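Local coordinates for protein putative solute-binding component of ABC transporter (PDB 4YS6) that binds beta-D-glucopyranose in the cleft between its two lobes and probably serves as the sugar-binding component of an ABC transporter, at residues A[41-47]-A[70-76]; A[50-54]-A[292-297]; A[98-104]-A[125-129]. One frame throughout, in Å; residues are numbered along the deposited sequence.

Interaction 1 (A[41-47]-A[70-76]); sequences VAMPTKD and DLQYASN. With NA (sodium ion), chain G.
The ring of Tyr73 is sandwiched between two side chains of 41-47. Lys46 lies across one face, its extended chain at about a right angle to the tyrosine side chain; its CG forms a CH-pi contact 3.8 Å from the ring centroid, with CE over the same face. Met43, a selenomethionine, covers the opposite face and runs alongside the tyrosine; its CB is 3.4 Å from CE2 of Tyr73. Its CG meets CD1 of Leu71, which touches CG1 of Val41 at 3.7 Å. Val41, Met43, Leu71 and Tyr73 share one face of the sheet. The parallel strands are paired by nearly straight bonds, such as Met43 N to Gln72 O at 2.9 Å. Past the strand ends, Asn76 N donates to Pro44 O at 2.8 Å. Thr45 sets CG2 against OD1 of Asn76, because OG1 lies anti to the backbone N (chi1 -179°) and accepts from Asp47 N in an ST turn. Ser75 O binds a sodium ion at 2.4 Å, and Asp77 binds it too. The contact closes a beta-alpha-beta unit. Helix 50-64 packs on the face of Val41 and Met43, and its Trp51 O pairs with Tyr73 OH. Helix 78-90 touches Gln72 and Ala74.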
loop_
_atom_site.group_PDB
_atom_site.type_symbol
_atom_site.label_atom_id
_atom_site.label_comp_id
_atom_site.label_asym_id
_atom_site.label_seq_id
_atom_site.Cartn_x
_atom_site.Cartn_y
_atom_site.Cartn_z
ATOM N N VAL A 41 -9.139 -14.817 -8.453
ATOM C CA VAL A 41 -8.722 -13.636 -7.721
ATOM C C VAL A 41 -7.734 -14.064 -6.668
ATOM O O VAL A 41 -8.084 -14.833 -5.761
ATOM C CB VAL A 41 -9.915 -12.908 -7.054
ATOM C CG1 VAL A 41 -9.444 -11.621 -6.357
ATOM C CG2 VAL A 41 -11.011 -12.592 -8.090
ATOM N N ALA A 42 -6.492 -13.605 -6.820
ATOM C CA ALA A 42 -5.410 -14.018 -5.948
ATOM C C ALA A 42 -4.963 -12.849 -5.070
ATOM O O ALA A 42 -4.451 -11.848 -5.576
ATOM C CB ALA A 42 -4.238 -14.543 -6.762
HETATM N N MSE A 43 -5.141 -12.991 -3.760
HETATM C CA MSE A 43 -4.789 -11.937 -2.800
HETATM C C MSE A 43 -3.583 -12.380 -1.961
HETATM O O MSE A 43 -3.358 -13.582 -1.793
HETATM C CB MSE A 43 -5.986 -11.618 -1.884
HETATM C CG MSE A 43 -7.216 -11.073 -2.609
HETATM SE SE MSE A 43 -6.884 -9.219 -3.059
HETATM C CE MSE A 43 -7.367 -9.247 -4.937
ATOM N N PRO A 44 -2.789 -11.425 -1.461
ATOM C CA PRO A 44 -1.522 -11.827 -0.826
ATOM C C PRO A 44 -1.647 -12.451 0.553
ATOM O O PRO A 44 -0.999 -13.466 0.801
ATOM C CB PRO A 44 -0.731 -10.510 -0.732
ATOM C CG PRO A 44 -1.768 -9.428 -0.808
ATOM C CD PRO A 44 -2.855 -9.974 -1.682
ATOM N N THR A 45 -2.475 -11.879 1.415
ATOM C CA THR A 45 -2.587 -12.344 2.779
ATOM C C THR A 45 -3.796 -11.715 3.425
ATOM O O THR A 45 -4.224 -10.654 3.003
ATOM C CB THR A 45 -1.340 -11.994 3.584
ATOM O OG1 THR A 45 -1.479 -12.478 4.912
ATOM C CG2 THR A 45 -1.136 -10.478 3.628
ATOM N N LYS A 46 -4.334 -12.375 4.450
ATOM C CA LYS A 46 -5.382 -11.799 5.299
ATOM C C LYS A 46 -4.812 -11.056 6.501
ATOM O O LYS A 46 -5.559 -10.412 7.242
ATOM C CB LYS A 46 -6.316 -12.904 5.806
ATOM C CG LYS A 46 -7.199 -13.489 4.737
ATOM C CD LYS A 46 -8.128 -14.538 5.338
ATOM C CE LYS A 46 -9.015 -15.154 4.267
ATOM N NZ LYS A 46 -9.848 -16.276 4.785
ATOM N N ASP A 47 -3.495 -11.117 6.684
ATOM C CA ASP A 47 -2.859 -10.596 7.909
ATOM C C ASP A 47 -2.541 -9.109 7.765
ATOM O O ASP A 47 -2.174 -8.450 8.730
ATOM C CB ASP A 47 -1.585 -11.370 8.238
ATOM C CG ASP A 47 -1.863 -12.823 8.634
ATOM O OD1 ASP A 47 -2.844 -13.074 9.372
ATOM O OD2 ASP A 47 -1.100 -13.713 8.199
ATOM N N ASP A 70 -13.091 -17.628 -8.050
ATOM C CA ASP A 70 -12.164 -18.452 -7.277
ATOM C C ASP A 70 -11.216 -17.510 -6.547
ATOM O O ASP A 70 -10.226 -17.047 -7.122
ATOM C CB ASP A 70 -11.404 -19.404 -8.190
ATOM C CG ASP A 70 -10.460 -20.341 -7.428
ATOM O OD1 ASP A 70 -10.436 -20.318 -6.180
ATOM O OD2 ASP A 70 -9.754 -21.121 -8.094
ATOM N N LEU A 71 -11.568 -17.191 -5.304
ATOM C CA LEU A 71 -10.799 -16.260 -4.471
ATOM C C LEU A 71 -9.889 -17.011 -3.505
ATOM O O LEU A 71 -10.351 -17.859 -2.743
ATOM C CB LEU A 71 -11.744 -15.354 -3.695
ATOM C CG LEU A 71 -11.134 -14.478 -2.608
ATOM C CD1 LEU A 71 -10.201 -13.444 -3.225
ATOM C CD2 LEU A 71 -12.225 -13.806 -1.801
ATOM N N GLN A 72 -8.594 -16.720 -3.533
ATOM C CA GLN A 72 -7.659 -17.374 -2.626
ATOM C C GLN A 72 -6.667 -16.377 -2.067
ATOM O O GLN A 72 -6.285 -15.407 -2.745
ATOM C CB GLN A 72 -6.922 -18.515 -3.327
ATOM C CG GLN A 72 -7.853 -19.623 -3.792
ATOM C CD GLN A 72 -7.106 -20.812 -4.348
ATOM O OE1 GLN A 72 -6.292 -21.413 -3.657
ATOM N NE2 GLN A 72 -7.377 -21.156 -5.606
ATOM N N TYR A 73 -6.292 -16.621 -0.813
ATOM C CA TYR A 73 -5.303 -15.827 -0.083
ATOM C C TYR A 73 -4.072 -16.676 0.192
ATOM O O TYR A 73 -4.200 -17.846 0.562
ATOM C CB TYR A 73 -5.845 -15.325 1.253
ATOM C CG TYR A 73 -6.910 -14.272 1.129
ATOM C CD1 TYR A 73 -8.221 -14.623 0.869
ATOM C CD2 TYR A 73 -6.595 -12.937 1.266
ATOM C CE1 TYR A 73 -9.209 -13.658 0.755
ATOM C CE2 TYR A 73 -7.569 -11.958 1.156
ATOM C CZ TYR A 73 -8.865 -12.322 0.889
ATOM O OH TYR A 73 -9.851 -11.374 0.773
ATOM N N ALA A 74 -2.890 -16.070 0.095
ATOM C CA ALA A 74 -1.646 -16.842 0.105
ATOM C C ALA A 74 -0.761 -16.746 1.366
ATOM O O ALA A 74 0.356 -17.244 1.365
ATOM C CB ALA A 74 -0.826 -16.449 -1.101
ATOM N N SER A 75 -1.266 -16.116 2.423
ATOM C CA SER A 75 -0.516 -15.983 3.679
ATOM C C SER A 75 0.857 -15.359 3.476
ATOM O O SER A 75 1.795 -15.641 4.211
ATOM C CB SER A 75 -0.363 -17.335 4.362
ATOM O OG SER A 75 -0.029 -17.150 5.723
ATOM N N ASN A 76 0.965 -14.481 2.487
ATOM C CA ASN A 76 2.235 -13.808 2.165
ATOM C C ASN A 76 3.377 -14.778 1.855
ATOM O O ASN A 76 4.568 -14.443 1.984
ATOM C CB ASN A 76 2.638 -12.848 3.308
ATOM C CG ASN A 76 2.477 -11.387 2.937
ATOM O OD1 ASN A 76 1.865 -11.051 1.926
ATOM N ND2 ASN A 76 3.009 -10.505 3.780
HETATM NA NA NA G . 3.829 -16.124 5.383
HETATM O O HOH W 1 1.927 -15.810 6.756
HETATM O O HOH W 2 5.554 -14.866 5.063
HETATM O O HOH W 3 2.869 -18.309 6.240
#

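Interaction 2 (A[50-54]-A[292-297]). With NA (sodium ion), chain I; BGC (beta-D-glucopyranose), chain D.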
loop_
_atom_site.group_PDB
_atom_site.type_symbol
_atom_site.label_atom_id
_atom_site.label_comp_id
_atom_site.label_asym_id
_atom_site.label_seq_id
_atom_site.Cartn_x
_atom_site.Cartn_y
_atom_site.Cartn_z
ATOM N N ARG A 50 -6.251 -4.611 4.553
ATOM C CA ARG A 50 -7.032 -4.165 3.409
ATOM C C ARG A 50 -7.425 -5.306 2.466
ATOM O O ARG A 50 -8.516 -5.276 1.879
ATOM C CB ARG A 50 -6.294 -3.066 2.607
ATOM C CG ARG A 50 -5.019 -3.477 1.951
ATOM C CD ARG A 50 -4.605 -2.474 0.886
ATOM N NE ARG A 50 -5.453 -2.554 -0.303
ATOM C CZ ARG A 50 -5.203 -1.891 -1.434
ATOM N NH1 ARG A 50 -4.187 -1.049 -1.510
ATOM N NH2 ARG A 50 -5.986 -2.041 -2.499
ATOM N N TRP A 51 -6.583 -6.320 2.342
ATOM C CA TRP A 51 -6.793 -7.368 1.325
ATOM C C TRP A 51 -8.009 -8.199 1.645
ATOM O O TRP A 51 -8.590 -8.804 0.749
ATOM C CB TRP A 51 -5.551 -8.255 1.174
ATOM C CG TRP A 51 -4.342 -7.418 0.962
ATOM C CD1 TRP A 51 -3.354 -7.184 1.870
ATOM C CD2 TRP A 51 -4.010 -6.626 -0.196
ATOM N NE1 TRP A 51 -2.433 -6.310 1.365
ATOM C CE2 TRP A 51 -2.822 -5.934 0.107
ATOM C CE3 TRP A 51 -4.609 -6.428 -1.447
ATOM C CZ2 TRP A 51 -2.203 -5.082 -0.808
ATOM C CZ3 TRP A 51 -3.997 -5.560 -2.339
ATOM C CH2 TRP A 51 -2.811 -4.905 -2.019
ATOM N N ASN A 52 -8.429 -8.197 2.915
ATOM C CA ASN A 52 -9.711 -8.802 3.282
ATOM C C ASN A 52 -10.864 -8.086 2.586
ATOM O O ASN A 52 -11.786 -8.717 2.051
ATOM C CB ASN A 52 -9.901 -8.773 4.786
ATOM C CG ASN A 52 -8.901 -9.664 5.509
ATOM O OD1 ASN A 52 -9.079 -10.874 5.592
ATOM N ND2 ASN A 52 -7.852 -9.076 6.018
ATOM N N GLN A 53 -10.790 -6.764 2.579
ATOM C CA GLN A 53 -11.802 -5.950 1.919
ATOM C C GLN A 53 -11.657 -6.014 0.404
ATOM O O GLN A 53 -12.655 -6.128 -0.302
ATOM C CB GLN A 53 -11.733 -4.510 2.398
ATOM C CG GLN A 53 -12.371 -4.272 3.772
ATOM C CD GLN A 53 -11.475 -4.686 4.900
ATOM O OE1 GLN A 53 -10.421 -4.092 5.102
ATOM N NE2 GLN A 53 -11.871 -5.722 5.637
ATOM N N ASP A 54 -10.430 -5.948 -0.099
ATOM C CA ASP A 54 -10.211 -6.068 -1.535
ATOM C C ASP A 54 -10.837 -7.363 -2.076
ATOM O O ASP A 54 -11.569 -7.345 -3.065
ATOM C CB ASP A 54 -8.723 -6.060 -1.864
ATOM C CG ASP A 54 -8.064 -4.710 -1.653
ATOM O OD1 ASP A 54 -8.286 -3.766 -2.463
ATOM O OD2 ASP A 54 -7.292 -4.602 -0.687
ATOM N N LYS A 292 -7.998 4.849 0.822
ATOM C CA LYS A 292 -8.085 4.251 -0.485
ATOM C C LYS A 292 -9.305 3.313 -0.480
ATOM O O LYS A 292 -9.314 2.249 0.145
ATOM C CB LYS A 292 -6.784 3.503 -0.821
ATOM C CG LYS A 292 -5.532 4.373 -0.671
ATOM C CD LYS A 292 -4.308 3.809 -1.352
ATOM C CE LYS A 292 -3.884 2.445 -0.827
ATOM N NZ LYS A 292 -2.552 2.127 -1.430
ATOM N N ASP A 293 -10.371 3.738 -1.139
ATOM C CA ASP A 293 -11.631 3.007 -1.036
ATOM C C ASP A 293 -11.535 1.743 -1.903
ATOM O O ASP A 293 -11.645 1.822 -3.133
ATOM C CB ASP A 293 -12.807 3.891 -1.467
ATOM C CG ASP A 293 -14.155 3.269 -1.147
ATOM O OD1 ASP A 293 -14.257 2.021 -1.072
ATOM O OD2 ASP A 293 -15.131 4.028 -0.971
ATOM N N THR A 294 -11.311 0.595 -1.264
ATOM C CA THR A 294 -11.138 -0.651 -2.023
ATOM C C THR A 294 -12.379 -1.028 -2.825
ATOM O O THR A 294 -12.283 -1.799 -3.780
ATOM C CB THR A 294 -10.765 -1.851 -1.113
ATOM O OG1 THR A 294 -11.791 -2.117 -0.145
ATOM C CG2 THR A 294 -9.474 -1.586 -0.402
ATOM N N ARG A 295 -13.552 -0.509 -2.448
ATOM C CA ARG A 295 -14.759 -0.819 -3.189
ATOM C C ARG A 295 -14.684 -0.197 -4.579
ATOM O O ARG A 295 -15.177 -0.758 -5.571
ATOM C CB ARG A 295 -15.986 -0.297 -2.454
ATOM C CG ARG A 295 -16.160 -0.841 -1.080
ATOM C CD ARG A 295 -17.298 -0.122 -0.391
ATOM N NE ARG A 295 -16.938 1.278 -0.163
ATOM C CZ ARG A 295 -17.684 2.132 0.522
ATOM N NH1 ARG A 295 -18.830 1.738 1.032
ATOM N NH2 ARG A 295 -17.276 3.373 0.685
ATOM N N THR A 296 -14.083 0.993 -4.635
ATOM C CA THR A 296 -13.918 1.727 -5.885
ATOM C C THR A 296 -12.926 1.043 -6.793
ATOM O O THR A 296 -13.144 0.927 -8.002
ATOM C CB THR A 296 -13.432 3.160 -5.621
ATOM O OG1 THR A 296 -14.386 3.815 -4.782
ATOM C CG2 THR A 296 -13.285 3.938 -6.924
ATOM N N LEU A 297 -11.815 0.618 -6.206
ATOM C CA LEU A 297 -10.809 -0.117 -6.968
ATOM C C LEU A 297 -11.431 -1.387 -7.545
ATOM O O LEU A 297 -11.271 -1.673 -8.738
ATOM C CB LEU A 297 -9.599 -0.449 -6.095
ATOM C CG LEU A 297 -8.464 -1.214 -6.771
ATOM C CD1 LEU A 297 -7.997 -0.502 -8.006
ATOM C CD2 LEU A 297 -7.301 -1.378 -5.783
HETATM NA NA NA I . -13.151 -10.754 3.621
HETATM C C2 BGC D . -0.646 -1.344 -0.823
HETATM C C3 BGC D . -0.879 -0.680 0.494
HETATM C C4 BGC D . -0.760 -1.609 1.628
HETATM C C5 BGC D . 0.519 -2.387 1.601
HETATM C C6 BGC D . 0.585 -3.502 2.623
HETATM C C1 BGC D . 0.756 -1.984 -0.833
HETATM O O1 BGC D . 1.016 -2.600 -1.936
HETATM O O2 BGC D . -0.729 -0.389 -1.873
HETATM O O3 BGC D . -2.230 -0.086 0.431
HETATM O O4 BGC D . -0.759 -0.903 2.894
HETATM O O5 BGC D . 0.641 -2.993 0.278
HETATM O O6 BGC D . -0.605 -4.276 2.641
HETATM O O HOH W 4 -11.470 -12.235 4.472
HETATM O O HOH W 5 -13.732 -9.661 5.665
HETATM O O HOH W 6 -12.449 -12.212 1.772
#
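Arg50 reaches from helix 50-64 toward Lys292 and the sugar. From CB, which points toward 292-297, chi1 of 64° sets CG between the backbone N and the carbonyl carbon, over a face of the Trp51 ring. CD comes 3.4 Å from O3 of the glucose (BGC). NE bonds OD2 of Asp54 at 2.8 Å, on the syn lone pair. NH2 bonds OD1 of Asp54 almost straight, at 2.9 Å, so Arg50 grips the carboxylate side-on, one nitrogen to each oxygen, and the guanidinium rotation is fixed. CH2 of Trp51 sits over the centre of one guanidinium face. At the edge, NH2 meets CD2 of Leu297 at 3.6 Å. Arg50 NH1 ends the chain and donates to BGC O3 at 2.9 Å. Lys292 NZ, from the other segment, donates to the same O3 at 2.9 Å and weakly to O2. Thr294 packs its methyl CG2 against OD1 of Asp54, 3.2 Å away. Tyr123 OH also bonds that oxygen. Two cationic groups converge on one sugar hydroxyl oxygen, with NH1 of Arg50 3.6 Å from NZ of Lys292. The carboxylates of Asp54 and Asp124 probably offset the charge of Arg50 through salt bridges, and a bond to Gln271 probably positions Lys292.

Interaction 3 (A[98-104]-A[125-129]). With BGC (beta-D-glucopyranose), chain D.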
loop_
_atom_site.group_PDB
_atom_site.type_symbol
_atom_site.label_atom_id
_atom_site.label_comp_id
_atom_site.label_asym_id
_atom_site.label_seq_id
_atom_site.Cartn_x
_atom_site.Cartn_y
_atom_site.Cartn_z
ATOM N N ILE A 98 -4.744 -10.488 -10.020
ATOM C CA ILE A 98 -3.681 -10.893 -9.105
ATOM C C ILE A 98 -3.077 -9.740 -8.363
ATOM O O ILE A 98 -2.557 -8.809 -8.967
ATOM C CB ILE A 98 -2.532 -11.639 -9.849
ATOM C CG1 ILE A 98 -3.072 -12.896 -10.516
ATOM C CG2 ILE A 98 -1.399 -11.981 -8.896
ATOM C CD1 ILE A 98 -2.129 -13.510 -11.443
ATOM N N ALA A 99 -3.144 -9.820 -7.035
ATOM C CA ALA A 99 -2.442 -8.908 -6.150
ATOM C C ALA A 99 -1.209 -9.651 -5.619
ATOM O O ALA A 99 -1.300 -10.449 -4.689
ATOM C CB ALA A 99 -3.335 -8.454 -5.022
ATOM N N SER A 100 -0.074 -9.429 -6.263
ATOM C CA SER A 100 1.116 -10.239 -6.046
ATOM C C SER A 100 1.824 -9.907 -4.743
ATOM O O SER A 100 1.819 -8.764 -4.286
ATOM C CB SER A 100 2.079 -10.059 -7.224
ATOM O OG SER A 100 2.514 -8.732 -7.312
ATOM N N ILE A 101 2.426 -10.924 -4.133
ATOM C CA ILE A 101 3.248 -10.716 -2.948
ATOM C C ILE A 101 4.556 -10.084 -3.373
ATOM O O ILE A 101 4.941 -9.022 -2.867
ATOM C CB ILE A 101 3.502 -12.026 -2.213
ATOM C CG1 ILE A 101 2.172 -12.618 -1.721
ATOM C CG2 ILE A 101 4.407 -11.804 -1.007
ATOM C CD1 ILE A 101 2.274 -14.045 -1.357
ATOM N N GLU A 102 5.221 -10.742 -4.319
ATOM C CA GLU A 102 6.476 -10.267 -4.880
ATOM C C GLU A 102 6.275 -10.041 -6.374
ATOM O O GLU A 102 5.951 -10.967 -7.101
ATOM C CB GLU A 102 7.603 -11.268 -4.640
ATOM C CG GLU A 102 8.078 -11.295 -3.202
ATOM C CD GLU A 102 9.277 -12.211 -2.995
ATOM O OE1 GLU A 102 9.851 -12.689 -4.000
ATOM O OE2 GLU A 102 9.645 -12.448 -1.822
ATOM N N GLY A 103 6.474 -8.807 -6.816
ATOM C CA GLY A 103 6.162 -8.431 -8.191
ATOM C C GLY A 103 6.856 -9.219 -9.286
ATOM O O GLY A 103 6.286 -9.403 -10.362
ATOM N N ASP A 104 8.072 -9.686 -9.037
ATOM C CA ASP A 104 8.811 -10.439 -10.074
ATOM C C ASP A 104 8.802 -11.970 -9.906
ATOM O O ASP A 104 9.549 -12.666 -10.582
ATOM C CB ASP A 104 10.257 -9.927 -10.138
ATOM C CG ASP A 104 11.002 -10.074 -8.823
ATOM O OD1 ASP A 104 10.374 -10.415 -7.799
ATOM O OD2 ASP A 104 12.227 -9.818 -8.816
ATOM N N ARG A 125 -0.826 -3.778 -6.913
ATOM C CA ARG A 125 0.621 -3.894 -7.088
ATOM C C ARG A 125 0.962 -4.304 -8.502
ATOM O O ARG A 125 0.318 -5.179 -9.066
ATOM C CB ARG A 125 1.186 -4.937 -6.132
ATOM C CG ARG A 125 0.901 -4.594 -4.669
ATOM C CD ARG A 125 1.174 -5.796 -3.795
ATOM N NE ARG A 125 1.098 -5.449 -2.366
ATOM C CZ ARG A 125 1.325 -6.309 -1.373
ATOM N NH1 ARG A 125 1.599 -7.572 -1.627
ATOM N NH2 ARG A 125 1.279 -5.903 -0.113
ATOM N N LEU A 126 1.978 -3.696 -9.084
ATOM C CA LEU A 126 2.323 -4.019 -10.451
ATOM C C LEU A 126 3.139 -5.335 -10.526
ATOM O O LEU A 126 4.041 -5.578 -9.725
ATOM C CB LEU A 126 3.066 -2.848 -11.079
ATOM C CG LEU A 126 3.366 -2.946 -12.572
ATOM C CD1 LEU A 126 2.108 -3.079 -13.401
ATOM C CD2 LEU A 126 4.214 -1.757 -13.028
ATOM N N ILE A 127 2.790 -6.175 -11.493
ATOM C CA ILE A 127 3.512 -7.421 -11.777
ATOM C C ILE A 127 4.636 -7.095 -12.745
ATOM O O ILE A 127 4.393 -6.462 -13.774
ATOM C CB ILE A 127 2.559 -8.479 -12.355
ATOM C CG1 ILE A 127 1.570 -8.919 -11.270
ATOM C CG2 ILE A 127 3.324 -9.675 -12.913
ATOM C CD1 ILE A 127 0.385 -9.692 -11.793
HETATM N N MSE A 128 5.862 -7.470 -12.374
HETATM C CA MSE A 128 7.085 -6.991 -13.014
HETATM C C MSE A 128 7.735 -8.027 -13.935
HETATM O O MSE A 128 7.620 -9.238 -13.708
HETATM C CB MSE A 128 8.119 -6.568 -11.939
HETATM C CG MSE A 128 7.643 -5.663 -10.855
HETATM SE SE MSE A 128 6.894 -4.000 -11.537
HETATM C CE MSE A 128 8.575 -3.151 -12.079
ATOM N N ASN A 129 8.462 -7.546 -14.942
ATOM C CA ASN A 129 9.243 -8.397 -15.833
ATOM C C ASN A 129 8.460 -9.536 -16.432
ATOM O O ASN A 129 8.954 -10.664 -16.508
ATOM C CB ASN A 129 10.445 -8.979 -15.101
ATOM C CG ASN A 129 11.485 -7.954 -14.809
ATOM O OD1 ASN A 129 11.535 -6.909 -15.458
ATOM N ND2 ASN A 129 12.354 -8.251 -13.847
HETATM C C2 BGC D . -0.646 -1.344 -0.823
HETATM C C3 BGC D . -0.879 -0.680 0.494
HETATM C C4 BGC D . -0.760 -1.609 1.628
HETATM C C5 BGC D . 0.519 -2.387 1.601
HETATM C C6 BGC D . 0.585 -3.502 2.623
HETATM C C1 BGC D . 0.756 -1.984 -0.833
HETATM O O1 BGC D . 1.016 -2.600 -1.936
HETATM O O2 BGC D . -0.729 -0.389 -1.873
HETATM O O3 BGC D . -2.230 -0.086 0.431
HETATM O O4 BGC D . -0.759 -0.903 2.894
HETATM O O5 BGC D . 0.641 -2.993 0.278
HETATM O O6 BGC D . -0.605 -4.276 2.641
HETATM O O HOH W 7 -0.041 -7.766 -8.555
#
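One arginine joins two loops and a sugar at once: Arg125 uses NH1 to hold the backbone of 98-104 and its other two nitrogens to hold glucose. Both loops follow parallel strands, 95-98 and 119-123, of a lobe of the periplasmic binding protein fold, and Arg125 lines the sugar pocket. Its chain is extended from CG to NE (chi3 172°), which carries the guanidinium past Ser100. NH1 donates to Ser100 O at 2.9 Å. The oxygen lies in the guanidinium plane, although the donor is tilted from the carbonyl plane. NE bonds O1 of the glucose at 2.9 Å, and NH2 bonds O5 at 3.0 Å and 173°. The group is thereby fixed in rotation, with its edge turned to the anomeric end of the sugar. Met128 N donates to Gly103 O at 2.8 Å from above the carbonyl plane. Gly103 packs closely against Met128, a selenomethionine, whose CB is 3.7 Å from Gly103 O. Nearer the strands, the side chains of Ile127 and Ile98 cross at about a right angle, with CD1 of Ile127 4.0 Å from CB of Ile98. Helix 78-90 borders the first loop, where Gln81 bonds the backbone of Ala99 and Ile101. A single water joins the backbones of the two loops: it donates to Ile98 O and to Arg125 O, and accepts from Ser100 N at 2.8 Å.

Overall arrangement
Interactions 2 and 3 both supply donors to the glucose, and their centres lie about 17 Å apart. Arg50 and Lys292 take the O3 side, and Arg125 takes O1 and O5. Trp51 lies between them: CZ2 is 3.6 Å from NH2 of Arg125, and NE1 bonds glucose O6. Interaction 1 stands about 13 Å, centre to centre, from each of the others. It meets interaction 2 where Lys46 O and ND2 of Asn52 lie 2.9 Å apart. It meets interaction 3 through the sheet, where Ala42 O is 2.8 Å from Ala99 N. Asp176, Asn178, Asn246 and Asp272 contribute further hydrogen bonds to the sugar.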